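Local coordinates for EGF family domain-containing protein (Toxoplasma gondii, PDB 4Z80), which probably takes part in host-cell invasion as AMA4, an AMA-family antigen that binds the rhoptry neck ligand RON2L1 at the moving junction, at residues 32-36 / 46-50; 40-45 / 253-257; 192-196 / 207-211; 362-366 / 435-439. All coordinates share one frame; numbering follows the deposited sequence.

Contact 1. Residues 32-36 / 46-50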
loop_
_atom_site.group_PDB
_atom_site.type_symbol
_atom_site.label_atom_id
_atom_site.label_comp_id
_atom_site.label_asym_id
_atom_site.label_seq_id
_atom_site.Cartn_x
_atom_site.Cartn_y
_atom_site.Cartn_z
ATOM N N LYS A 32 15.069 -14.961 -6.292
ATOM C CA LYS A 32 15.748 -15.979 -5.493
ATOM C C LYS A 32 17.272 -15.902 -5.645
ATOM O O LYS A 32 17.999 -16.500 -4.856
ATOM C CB LYS A 32 15.237 -17.380 -5.849
ATOM C CG LYS A 32 15.469 -17.822 -7.274
ATOM C CD LYS A 32 14.849 -19.193 -7.502
ATOM C CE LYS A 32 14.842 -19.565 -8.970
ATOM N NZ LYS A 32 16.205 -19.511 -9.562
ATOM N N ASP A 33 17.751 -15.146 -6.631
ATOM C CA ASP A 33 19.188 -14.922 -6.813
ATOM C C ASP A 33 19.628 -13.542 -6.319
ATOM O O ASP A 33 20.776 -13.139 -6.517
ATOM C CB ASP A 33 19.571 -15.082 -8.285
ATOM C CG ASP A 33 19.425 -16.511 -8.777
ATOM O OD1 ASP A 33 19.581 -17.446 -7.963
ATOM O OD2 ASP A 33 19.157 -16.697 -9.981
ATOM N N GLY A 34 18.720 -12.812 -5.680
ATOM C CA GLY A 34 19.068 -11.520 -5.117
ATOM C C GLY A 34 20.112 -11.667 -4.023
ATOM O O GLY A 34 20.142 -12.677 -3.325
ATOM N N THR A 35 20.961 -10.658 -3.860
ATOM C CA THR A 35 22.054 -10.737 -2.894
ATOM C C THR A 35 21.631 -10.365 -1.472
ATOM O O THR A 35 22.369 -10.610 -0.519
ATOM C CB THR A 35 23.221 -9.833 -3.316
ATOM O OG1 THR A 35 22.774 -8.474 -3.392
ATOM C CG2 THR A 35 23.768 -10.272 -4.680
ATOM N N LYS A 36 20.442 -9.785 -1.326
ATOM C CA LYS A 36 19.913 -9.422 -0.014
ATOM C C LYS A 36 19.037 -10.540 0.534
ATOM O O LYS A 36 18.299 -11.173 -0.217
ATOM C CB LYS A 36 19.097 -8.129 -0.092
ATOM C CG LYS A 36 19.817 -6.973 -0.762
ATOM C CD LYS A 36 21.083 -6.583 -0.020
ATOM C CE LYS A 36 21.793 -5.452 -0.737
ATOM N NZ LYS A 36 23.044 -5.045 -0.053
ATOM N N ARG A 46 14.494 -13.452 -0.276
ATOM C CA ARG A 46 15.615 -13.006 -1.092
ATOM C C ARG A 46 15.190 -11.866 -2.006
ATOM O O ARG A 46 14.145 -11.938 -2.646
ATOM C CB ARG A 46 16.157 -14.163 -1.932
ATOM C CG ARG A 46 16.550 -15.384 -1.118
ATOM C CD ARG A 46 17.950 -15.237 -0.600
ATOM N NE ARG A 46 18.924 -15.548 -1.642
ATOM C CZ ARG A 46 20.152 -15.042 -1.714
ATOM N NH1 ARG A 46 20.952 -15.396 -2.711
ATOM N NH2 ARG A 46 20.579 -14.171 -0.807
ATOM N N TRP A 47 16.007 -10.825 -2.086
ATOM C CA TRP A 47 15.675 -9.704 -2.951
ATOM C C TRP A 47 16.890 -8.961 -3.490
ATOM O O TRP A 47 18.026 -9.147 -3.042
ATOM C CB TRP A 47 14.749 -8.731 -2.205
ATOM C CG TRP A 47 15.354 -7.952 -1.046
ATOM C CD1 TRP A 47 15.958 -6.720 -1.103
ATOM C CD2 TRP A 47 15.377 -8.338 0.336
ATOM N NE1 TRP A 47 16.347 -6.324 0.156
ATOM C CE2 TRP A 47 16.002 -7.298 1.053
ATOM C CE3 TRP A 47 14.919 -9.458 1.038
ATOM C CZ2 TRP A 47 16.195 -7.352 2.431
ATOM C CZ3 TRP A 47 15.110 -9.508 2.412
ATOM C CH2 TRP A 47 15.744 -8.463 3.093
ATOM N N THR A 48 16.622 -8.143 -4.502
ATOM C CA THR A 48 17.588 -7.219 -5.064
ATOM C C THR A 48 17.168 -5.801 -4.732
ATOM O O THR A 48 16.000 -5.445 -4.859
ATOM C CB THR A 48 17.696 -7.379 -6.596
ATOM O OG1 THR A 48 18.363 -8.608 -6.904
ATOM C CG2 THR A 48 18.464 -6.216 -7.226
ATOM N N GLU A 49 18.132 -4.988 -4.330
ATOM C CA GLU A 49 17.896 -3.578 -4.080
ATOM C C GLU A 49 18.300 -2.789 -5.318
ATOM O O GLU A 49 19.479 -2.725 -5.657
ATOM C CB GLU A 49 18.682 -3.137 -2.853
ATOM C CG GLU A 49 18.581 -1.688 -2.506
ATOM C CD GLU A 49 19.436 -1.342 -1.302
ATOM O OE1 GLU A 49 19.338 -2.067 -0.276
ATOM O OE2 GLU A 49 20.216 -0.360 -1.390
ATOM N N ARG A 50 17.317 -2.206 -5.997
ATOM C CA ARG A 50 17.560 -1.489 -7.250
ATOM C C ARG A 50 18.101 -0.090 -6.995
ATOM O O ARG A 50 18.976 0.397 -7.717
ATOM C CB ARG A 50 16.274 -1.408 -8.077
ATOM C CG ARG A 50 15.736 -2.769 -8.452
ATOM C CD ARG A 50 14.879 -2.722 -9.709
ATOM N NE ARG A 50 13.690 -1.884 -9.550
ATOM C CZ ARG A 50 12.774 -1.712 -10.496
ATOM N NH1 ARG A 50 11.728 -0.925 -10.272
ATOM N NH2 ARG A 50 12.909 -2.331 -11.663
HETATM O O HOH W 1 20.730 -8.620 -5.779
#
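K36 and W47 form an antiparallel hydrogen-bonded pair, K36 N donating to W47 O and W47 N to K36 O, each at 3.0 Å, while the irregular chain just before K36 runs close against the same strand. G34, with no side chain to hold it off, brings its CA to 3.3 Å from W47 O in a CA-H...O contact. A water ties the chains together: it accepts from T35 N at 2.8 Å and lies 2.6 Å from T48 OG1. The setting is a three-stranded antiparallel sheet whose middle strand, 43-51, carries W47; residues 32-36 pass beside it on the way from one outer strand, 27-30, to the other, 36-40. In a CH-pi contact, K36 CB sits 3.4 Å from the centroid of the five-membered ring of W47, over its face and 15° off the normal. W47 chi1 of 69°, with CG between the backbone N and the carbonyl carbon, turns the indole under K36, and L28 and H38 also pack on W47. K36 bends at chi2, which leads its chain away from the ring and NZ toward the E49 carboxylate. R46 reaches back to the loop, where NE gives K32 O a weak bond of 3.5 Å.

Contact 2. Residues 40-45 / 253-257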
loop_
_atom_site.group_PDB
_atom_site.type_symbol
_atom_site.label_atom_id
_atom_site.label_comp_id
_atom_site.label_asym_id
_atom_site.label_seq_id
_atom_site.Cartn_x
_atom_site.Cartn_y
_atom_site.Cartn_z
ATOM N N ARG A 40 12.648 -14.514 8.278
ATOM C CA ARG A 40 11.571 -14.052 9.141
ATOM C C ARG A 40 10.697 -15.253 9.441
ATOM O O ARG A 40 10.028 -15.785 8.553
ATOM C CB ARG A 40 10.777 -12.925 8.464
ATOM C CG ARG A 40 9.597 -12.381 9.257
ATOM C CD ARG A 40 8.697 -11.527 8.362
ATOM N NE ARG A 40 7.626 -10.870 9.109
ATOM C CZ ARG A 40 7.711 -9.655 9.647
ATOM N NH1 ARG A 40 8.821 -8.942 9.527
ATOM N NH2 ARG A 40 6.678 -9.148 10.310
ATOM N N GLY A 41 10.728 -15.698 10.693
ATOM C CA GLY A 41 10.083 -16.941 11.064
ATOM C C GLY A 41 10.820 -18.122 10.457
ATOM O O GLY A 41 11.998 -18.343 10.743
ATOM N N ASN A 42 10.123 -18.862 9.598
ATOM C CA ASN A 42 10.650 -20.084 8.985
ATOM C C ASN A 42 11.100 -19.873 7.544
ATOM O O ASN A 42 11.596 -20.795 6.894
ATOM C CB ASN A 42 9.588 -21.188 9.020
ATOM C CG ASN A 42 8.198 -20.669 8.690
ATOM O OD1 ASN A 42 8.020 -19.483 8.405
ATOM N ND2 ASN A 42 7.205 -21.554 8.726
ATOM N N THR A 43 10.931 -18.649 7.054
ATOM C CA THR A 43 11.106 -18.344 5.640
ATOM C C THR A 43 12.276 -17.403 5.407
ATOM O O THR A 43 12.389 -16.378 6.075
ATOM C CB THR A 43 9.831 -17.709 5.066
ATOM O OG1 THR A 43 8.720 -18.582 5.307
ATOM C CG2 THR A 43 9.968 -17.445 3.570
ATOM N N THR A 44 13.136 -17.758 4.460
ATOM C CA THR A 44 14.211 -16.871 4.038
ATOM C C THR A 44 13.793 -16.150 2.768
ATOM O O THR A 44 13.586 -16.765 1.719
ATOM C CB THR A 44 15.525 -17.629 3.798
ATOM O OG1 THR A 44 15.938 -18.246 5.024
ATOM C CG2 THR A 44 16.621 -16.680 3.317
ATOM N N TYR A 45 13.660 -14.835 2.887
ATOM C CA TYR A 45 13.304 -13.982 1.761
ATOM C C TYR A 45 14.552 -13.500 1.049
ATOM O O TYR A 45 15.543 -13.177 1.695
ATOM C CB TYR A 45 12.483 -12.793 2.248
ATOM C CG TYR A 45 11.184 -13.196 2.891
ATOM C CD1 TYR A 45 11.123 -13.525 4.239
ATOM C CD2 TYR A 45 10.014 -13.263 2.147
ATOM C CE1 TYR A 45 9.934 -13.903 4.822
ATOM C CE2 TYR A 45 8.824 -13.639 2.722
ATOM C CZ TYR A 45 8.787 -13.956 4.058
ATOM O OH TYR A 45 7.602 -14.336 4.642
ATOM N N PHE A 253 3.855 -6.192 6.897
ATOM C CA PHE A 253 4.604 -6.998 5.941
ATOM C C PHE A 253 3.757 -8.149 5.396
ATOM O O PHE A 253 3.801 -8.452 4.203
ATOM C CB PHE A 253 5.889 -7.553 6.549
ATOM C CG PHE A 253 6.595 -8.519 5.642
ATOM C CD1 PHE A 253 7.157 -8.089 4.450
ATOM C CD2 PHE A 253 6.652 -9.869 5.954
ATOM C CE1 PHE A 253 7.777 -8.973 3.602
ATOM C CE2 PHE A 253 7.279 -10.760 5.109
ATOM C CZ PHE A 253 7.841 -10.318 3.928
ATOM N N GLU A 254 2.982 -8.795 6.260
ATOM C CA GLU A 254 2.107 -9.860 5.800
ATOM C C GLU A 254 1.077 -9.321 4.803
ATOM O O GLU A 254 0.710 -9.998 3.849
ATOM C CB GLU A 254 1.429 -10.529 6.992
ATOM C CG GLU A 254 2.394 -11.360 7.851
ATOM C CD GLU A 254 3.291 -10.524 8.759
ATOM O OE1 GLU A 254 2.999 -9.329 8.983
ATOM O OE2 GLU A 254 4.298 -11.074 9.257
ATOM N N CYS A 255 0.645 -8.081 5.004
ATOM C CA CYS A 255 -0.271 -7.444 4.067
ATOM C C CYS A 255 0.397 -7.295 2.694
ATOM O O CYS A 255 -0.236 -7.534 1.663
ATOM C CB CYS A 255 -0.718 -6.093 4.628
ATOM S SG CYS A 255 -1.977 -5.244 3.652
ATOM N N SER A 256 1.678 -6.925 2.670
ATOM C CA SER A 256 2.405 -6.817 1.396
ATOM C C SER A 256 2.477 -8.172 0.673
ATOM O O SER A 256 2.458 -8.219 -0.558
ATOM C CB SER A 256 3.820 -6.249 1.602
ATOM O OG SER A 256 4.737 -7.207 2.121
ATOM N N ILE A 257 2.540 -9.269 1.431
ATOM C CA ILE A 257 2.599 -10.594 0.826
ATOM C C ILE A 257 1.301 -10.883 0.078
ATOM O O ILE A 257 1.319 -11.495 -0.994
ATOM C CB ILE A 257 2.858 -11.696 1.887
ATOM C CG1 ILE A 257 4.304 -11.607 2.396
ATOM C CG2 ILE A 257 2.574 -13.103 1.316
ATOM C CD1 ILE A 257 4.625 -12.556 3.554
HETATM O O HOH W 2 5.475 -13.401 8.652
#
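R40 and E254 make the charged part of the contact, a salt bridge in which OE2 accepts from both NE and NH2. R40 NH2 lies 3.2 Å from E254 OE2, meeting it on the syn side and 18° out of the carboxylate plane, and the bond from R40 NE is weak. A water donates to E254 OE2 at 2.7 Å and accepts weakly from R40 NE. An arginine chain extended from CG to NE, with CG anti to the backbone N, spans the gap to the helix; its far end also serves P338 O through NH1 and E341 through NH2, so several acceptors fix the rotation of the guanidinium. The aromatic part is a T-shaped stack: F253 turns its edge to the face of Y45, with centroids 5.2 Å apart and planes at 85°. T43 CG2 lies against the other face of Y45. Van der Waals packing surrounds the rings, with Y45 CE2 3.7 Å from F253 CZ. R40 CD rests 3.6 Å from F253 CD2, one guanidinium face lies over the same carbon, and I257 CD1 comes within 3.6 Å of Y45 OH while its CG1 sits on a face of F253. Together these side chains dock a beta hairpin, closed by a type II' turn from R40 to T43 with G41 at its first corner, onto helix 252-262, which the C255-C289 disulfide ties to strand 289-291.

Contact 3. Residues 192-196 / 207-211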
loop_
_atom_site.group_PDB
_atom_site.type_symbol
_atom_site.label_atom_id
_atom_site.label_comp_id
_atom_site.label_asym_id
_atom_site.label_seq_id
_atom_site.Cartn_x
_atom_site.Cartn_y
_atom_site.Cartn_z
ATOM N N LEU A 192 -7.210 -19.232 -3.530
ATOM C CA LEU A 192 -7.829 -18.130 -2.823
ATOM C C LEU A 192 -9.248 -17.967 -3.346
ATOM O O LEU A 192 -9.443 -17.731 -4.532
ATOM C CB LEU A 192 -7.016 -16.858 -3.030
ATOM C CG LEU A 192 -7.410 -15.598 -2.256
ATOM C CD1 LEU A 192 -7.368 -15.827 -0.753
ATOM C CD2 LEU A 192 -6.481 -14.461 -2.670
ATOM N N ARG A 193 -10.230 -18.102 -2.460
ATOM C CA ARG A 193 -11.627 -18.165 -2.886
ATOM C C ARG A 193 -12.318 -16.807 -2.889
ATOM O O ARG A 193 -12.252 -16.067 -1.907
ATOM C CB ARG A 193 -12.422 -19.101 -1.974
ATOM C CG ARG A 193 -11.850 -20.495 -1.819
ATOM C CD ARG A 193 -12.308 -21.436 -2.910
ATOM N NE ARG A 193 -11.850 -22.799 -2.645
ATOM C CZ ARG A 193 -11.709 -23.737 -3.574
ATOM N NH1 ARG A 193 -11.992 -23.475 -4.845
ATOM N NH2 ARG A 193 -11.274 -24.939 -3.232
ATOM N N PHE A 194 -13.003 -16.501 -3.986
ATOM C CA PHE A 194 -13.873 -15.334 -4.069
ATOM C C PHE A 194 -15.304 -15.807 -3.877
ATOM O O PHE A 194 -15.982 -15.406 -2.934
ATOM C CB PHE A 194 -13.702 -14.627 -5.419
ATOM C CG PHE A 194 -14.539 -13.373 -5.591
ATOM C CD1 PHE A 194 -14.952 -12.611 -4.511
ATOM C CD2 PHE A 194 -14.894 -12.960 -6.864
ATOM C CE1 PHE A 194 -15.706 -11.460 -4.709
ATOM C CE2 PHE A 194 -15.644 -11.811 -7.063
ATOM C CZ PHE A 194 -16.050 -11.067 -5.989
ATOM N N LEU A 195 -15.745 -16.673 -4.783
ATOM C CA LEU A 195 -17.022 -17.365 -4.641
ATOM C C LEU A 195 -16.712 -18.812 -4.293
ATOM O O LEU A 195 -16.302 -19.588 -5.151
ATOM C CB LEU A 195 -17.850 -17.261 -5.921
ATOM C CG LEU A 195 -17.902 -15.855 -6.520
ATOM C CD1 LEU A 195 -18.758 -15.837 -7.779
ATOM C CD2 LEU A 195 -18.407 -14.841 -5.499
ATOM N N ASP A 196 -16.874 -19.148 -3.019
ATOM C CA ASP A 196 -16.525 -20.470 -2.517
ATOM C C ASP A 196 -17.659 -21.450 -2.775
ATOM O O ASP A 196 -18.651 -21.479 -2.050
ATOM C CB ASP A 196 -16.209 -20.413 -1.024
ATOM C CG ASP A 196 -15.603 -21.706 -0.511
ATOM O OD1 ASP A 196 -15.523 -22.678 -1.293
ATOM O OD2 ASP A 196 -15.208 -21.750 0.673
ATOM N N THR A 207 -20.649 -19.380 -1.162
ATOM C CA THR A 207 -20.523 -18.328 -0.165
ATOM C C THR A 207 -19.534 -17.291 -0.694
ATOM O O THR A 207 -18.468 -17.643 -1.202
ATOM C CB THR A 207 -20.051 -18.871 1.196
ATOM O OG1 THR A 207 -20.988 -19.847 1.673
ATOM C CG2 THR A 207 -19.950 -17.746 2.218
ATOM N N GLU A 208 -19.905 -16.020 -0.577
ATOM C CA GLU A 208 -19.093 -14.922 -1.100
ATOM C C GLU A 208 -18.035 -14.475 -0.099
ATOM O O GLU A 208 -18.344 -14.199 1.057
ATOM C CB GLU A 208 -19.987 -13.736 -1.469
ATOM C CG GLU A 208 -19.235 -12.559 -2.090
ATOM C CD GLU A 208 -20.100 -11.318 -2.240
ATOM O OE1 GLU A 208 -21.341 -11.428 -2.119
ATOM O OE2 GLU A 208 -19.533 -10.230 -2.483
ATOM N N TYR A 209 -16.791 -14.398 -0.566
ATOM C CA TYR A 209 -15.695 -13.844 0.215
ATOM C C TYR A 209 -15.054 -12.719 -0.599
ATOM O O TYR A 209 -15.767 -11.926 -1.206
ATOM C CB TYR A 209 -14.686 -14.940 0.587
ATOM C CG TYR A 209 -15.260 -15.986 1.520
ATOM C CD1 TYR A 209 -15.539 -15.681 2.847
ATOM C CD2 TYR A 209 -15.527 -17.271 1.072
ATOM C CE1 TYR A 209 -16.062 -16.628 3.706
ATOM C CE2 TYR A 209 -16.053 -18.228 1.925
ATOM C CZ TYR A 209 -16.316 -17.899 3.238
ATOM O OH TYR A 209 -16.840 -18.837 4.096
ATOM N N ALA A 210 -13.726 -12.667 -0.623
ATOM C CA ALA A 210 -12.991 -11.622 -1.331
ATOM C C ALA A 210 -11.525 -12.002 -1.362
ATOM O O ALA A 210 -11.067 -12.744 -0.497
ATOM C CB ALA A 210 -13.170 -10.288 -0.652
ATOM N N PHE A 211 -10.780 -11.499 -2.346
ATOM C CA PHE A 211 -9.334 -11.725 -2.362
ATOM C C PHE A 211 -8.595 -10.859 -1.330
ATOM O O PHE A 211 -7.443 -11.139 -1.006
ATOM C CB PHE A 211 -8.742 -11.451 -3.745
ATOM C CG PHE A 211 -9.149 -12.440 -4.816
ATOM C CD1 PHE A 211 -9.772 -13.647 -4.509
ATOM C CD2 PHE A 211 -8.893 -12.155 -6.146
ATOM C CE1 PHE A 211 -10.119 -14.536 -5.519
ATOM C CE2 PHE A 211 -9.246 -13.036 -7.150
ATOM C CZ PHE A 211 -9.858 -14.225 -6.836
HETATM O O HOH W 3 -10.919 -15.282 0.370
#
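F194 and Y209 meet through the backbone, Y209 N donating to F194 O at 2.7 Å, nearly straight. Next along the hairpin, D196 and T207 form a hydrogen-bonded pair, D196 N at 2.8 Å from T207 O and T207 N at 3.0 Å from D196 O. Past Y209 the direct pairing gives way to a water donating to R193 O and A210 O. F194 presents its ring edge to the face of F211, centroids 5.9 Å apart and planes at 59°, while F194 CB sits 3.6 Å from F211 CE1. F194 chi1 of -178° sets CG opposite the backbone N and swings the ring alongside Y209-A210, CD1 3.5 Å from Y209 O. L195 CD2 is centred over a face of F194. L192 CG touches the F211 ring at CD1, 3.8 Å away, and D196 CB lies at the edge of the Y209 ring, 3.7 Å from CE2. In the second shell, Y222 adds another edge-to-face ring. The polar ends are held from outside: D196 by T198 and K244, E208 by H238 and K241, and Y209 OH by Q199. F194 and L195 pack on M23 and I25 of the TgRON2L1 peptide chain. The chemistry is divided: backbone bonds and a water set the hairpin, partnered charges lie around it, and F194 and L195, with F211 packed against F194, offer the peptide an apolar surface that probably aids its binding.

Contact 4. Residues 362-366 / 435-439; sequences KYCKP and ECLIH
C364 and C436 are joined by a disulfide, SG to SG 2.1 Å, and the tight part of the contact is built around this bond. Its chi3 of 94° is that of a right-handed bridge. The two cysteines reach it differently: SG of C364 stands anti to the backbone N (chi1 -168°), whereas SG of C436 is wedged between its backbone N and carbonyl carbon. I438, two residues on and on the same side of its strand as C436, closes over the sulfur. Its CG1 lies 3.7 Å from C364 SG, and its CD1 reaches on to C364 O at 3.6 Å and to P366 CD at 3.7 Å, so one branch of the isoleucine runs along the partner strand from the bridge to the proline ring. The loose side belongs to the exposed ends K362, E435 and H439 and to Y363 and K365, partly open to solvent and directed away; Y363 packs on P467 and D469, K365 on V357. L437 turns away too, but into a buried place against W355 and P460. The two strands run at 84° to each other with axes 6.7 Å apart. E435 and C436 both face G356, a classic beta bulge. The arrangement is a disulfide cross-link between the two outer strands of a three-stranded antiparallel sheet, both of which pair with strand 353-359.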
loop_
_atom_site.group_PDB
_atom_site.type_symbol
_atom_site.label_atom_id
_atom_site.label_comp_id
_atom_site.label_asym_id
_atom_site.label_seq_id
_atom_site.Cartn_x
_atom_site.Cartn_y
_atom_site.Cartn_z
ATOM N N LYS A 362 30.755 8.841 24.298
ATOM C CA LYS A 362 29.684 8.444 25.213
ATOM C C LYS A 362 28.673 9.561 25.471
ATOM O O LYS A 362 27.883 9.481 26.409
ATOM C CB LYS A 362 30.287 7.958 26.541
ATOM C CG LYS A 362 31.681 8.488 26.827
ATOM C CD LYS A 362 32.149 8.127 28.236
ATOM C CE LYS A 362 31.481 8.999 29.291
ATOM N NZ LYS A 362 32.208 8.947 30.591
ATOM N N TYR A 363 28.681 10.586 24.621
ATOM C CA TYR A 363 27.708 11.669 24.722
ATOM C C TYR A 363 26.983 11.833 23.399
ATOM O O TYR A 363 27.351 11.223 22.396
ATOM C CB TYR A 363 28.383 12.975 25.136
ATOM C CG TYR A 363 29.048 12.877 26.492
ATOM C CD1 TYR A 363 28.342 13.163 27.648
ATOM C CD2 TYR A 363 30.372 12.475 26.614
ATOM C CE1 TYR A 363 28.934 13.063 28.893
ATOM C CE2 TYR A 363 30.974 12.373 27.860
ATOM C CZ TYR A 363 30.246 12.667 28.993
ATOM O OH TYR A 363 30.829 12.570 30.237
ATOM N N CYS A 364 25.927 12.634 23.429
ATOM C CA CYS A 364 25.104 12.888 22.260
ATOM C C CYS A 364 24.959 14.395 22.127
ATOM O O CYS A 364 24.733 15.083 23.115
ATOM C CB CYS A 364 23.739 12.202 22.403
ATOM S SG CYS A 364 22.723 12.144 20.895
ATOM N N LYS A 365 25.133 14.912 20.916
ATOM C CA LYS A 365 24.851 16.316 20.653
ATOM C C LYS A 365 23.725 16.413 19.629
ATOM O O LYS A 365 23.600 15.553 18.753
ATOM C CB LYS A 365 26.107 17.047 20.165
ATOM C CG LYS A 365 26.719 16.483 18.898
ATOM C CD LYS A 365 27.980 17.251 18.502
ATOM C CE LYS A 365 28.611 16.669 17.253
ATOM N NZ LYS A 365 29.883 17.368 16.901
ATOM N N PRO A 366 22.882 17.445 19.757
ATOM C CA PRO A 366 21.767 17.534 18.816
ATOM C C PRO A 366 22.270 17.716 17.402
ATOM O O PRO A 366 23.338 18.297 17.168
ATOM C CB PRO A 366 20.979 18.754 19.303
ATOM C CG PRO A 366 21.931 19.528 20.137
ATOM C CD PRO A 366 22.843 18.524 20.758
ATOM N N GLU A 435 22.303 9.171 15.227
ATOM C CA GLU A 435 23.119 8.111 15.821
ATOM C C GLU A 435 22.772 7.873 17.285
ATOM O O GLU A 435 23.203 6.888 17.872
ATOM C CB GLU A 435 24.603 8.450 15.719
ATOM C CG GLU A 435 25.084 8.711 14.309
ATOM C CD GLU A 435 26.450 9.376 14.277
ATOM O OE1 GLU A 435 27.025 9.635 15.357
ATOM O OE2 GLU A 435 26.941 9.661 13.163
ATOM N N CYS A 436 22.038 8.804 17.879
ATOM C CA CYS A 436 21.668 8.714 19.283
ATOM C C CYS A 436 20.520 9.656 19.598
ATOM O O CYS A 436 20.097 10.444 18.754
ATOM C CB CYS A 436 22.865 9.031 20.189
ATOM S SG CYS A 436 23.681 10.643 19.860
ATOM N N LEU A 437 20.013 9.552 20.821
ATOM C CA LEU A 437 18.926 10.391 21.295
ATOM C C LEU A 437 19.285 11.017 22.634
ATOM O O LEU A 437 19.994 10.417 23.446
ATOM C CB LEU A 437 17.635 9.576 21.420
ATOM C CG LEU A 437 17.094 9.000 20.114
ATOM C CD1 LEU A 437 16.056 7.924 20.399
ATOM C CD2 LEU A 437 16.502 10.102 19.255
ATOM N N ILE A 438 18.798 12.233 22.851
ATOM C CA ILE A 438 18.972 12.947 24.108
ATOM C C ILE A 438 17.623 13.046 24.791
ATOM O O ILE A 438 16.655 13.467 24.171
ATOM C CB ILE A 438 19.520 14.376 23.888
ATOM C CG1 ILE A 438 20.861 14.339 23.158
ATOM C CG2 ILE A 438 19.650 15.128 25.210
ATOM C CD1 ILE A 438 21.270 15.691 22.592
ATOM N N HIS A 439 17.549 12.688 26.070
ATOM C CA HIS A 439 16.297 12.810 26.800
ATOM C C HIS A 439 15.981 14.260 27.133
ATOM O O HIS A 439 16.868 15.035 27.500
ATOM C CB HIS A 439 16.340 11.999 28.098
ATOM C CG HIS A 439 15.037 11.987 28.834
ATOM N ND1 HIS A 439 14.740 12.886 29.836
ATOM C CD2 HIS A 439 13.942 11.203 28.693
ATOM C CE1 HIS A 439 13.522 12.647 30.289
ATOM N NE2 HIS A 439 13.017 11.627 29.615
#

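Contacts 1 and 2 share strand 43-51, which pairs with the chain leading into its hairpin in contact 1 and, with R40 of strand 36-40, docks on a helix in contact 2; their centres are about 14 Å apart. Contact 1 is partly exposed and depends on backbone bonds, a water and one CH-pi contact, whereas contact 2 is buried and joins sequence-distant parts by rings and a salt bridge. Contact 3, also buried, is a local hairpin nested within the loop that contact 2 closes, and it alone touches the peptide chain. Contact 4, partly buried and about 52 Å from contact 3 between centres, replaces hydrogen bonding between its segments with a covalent bridge.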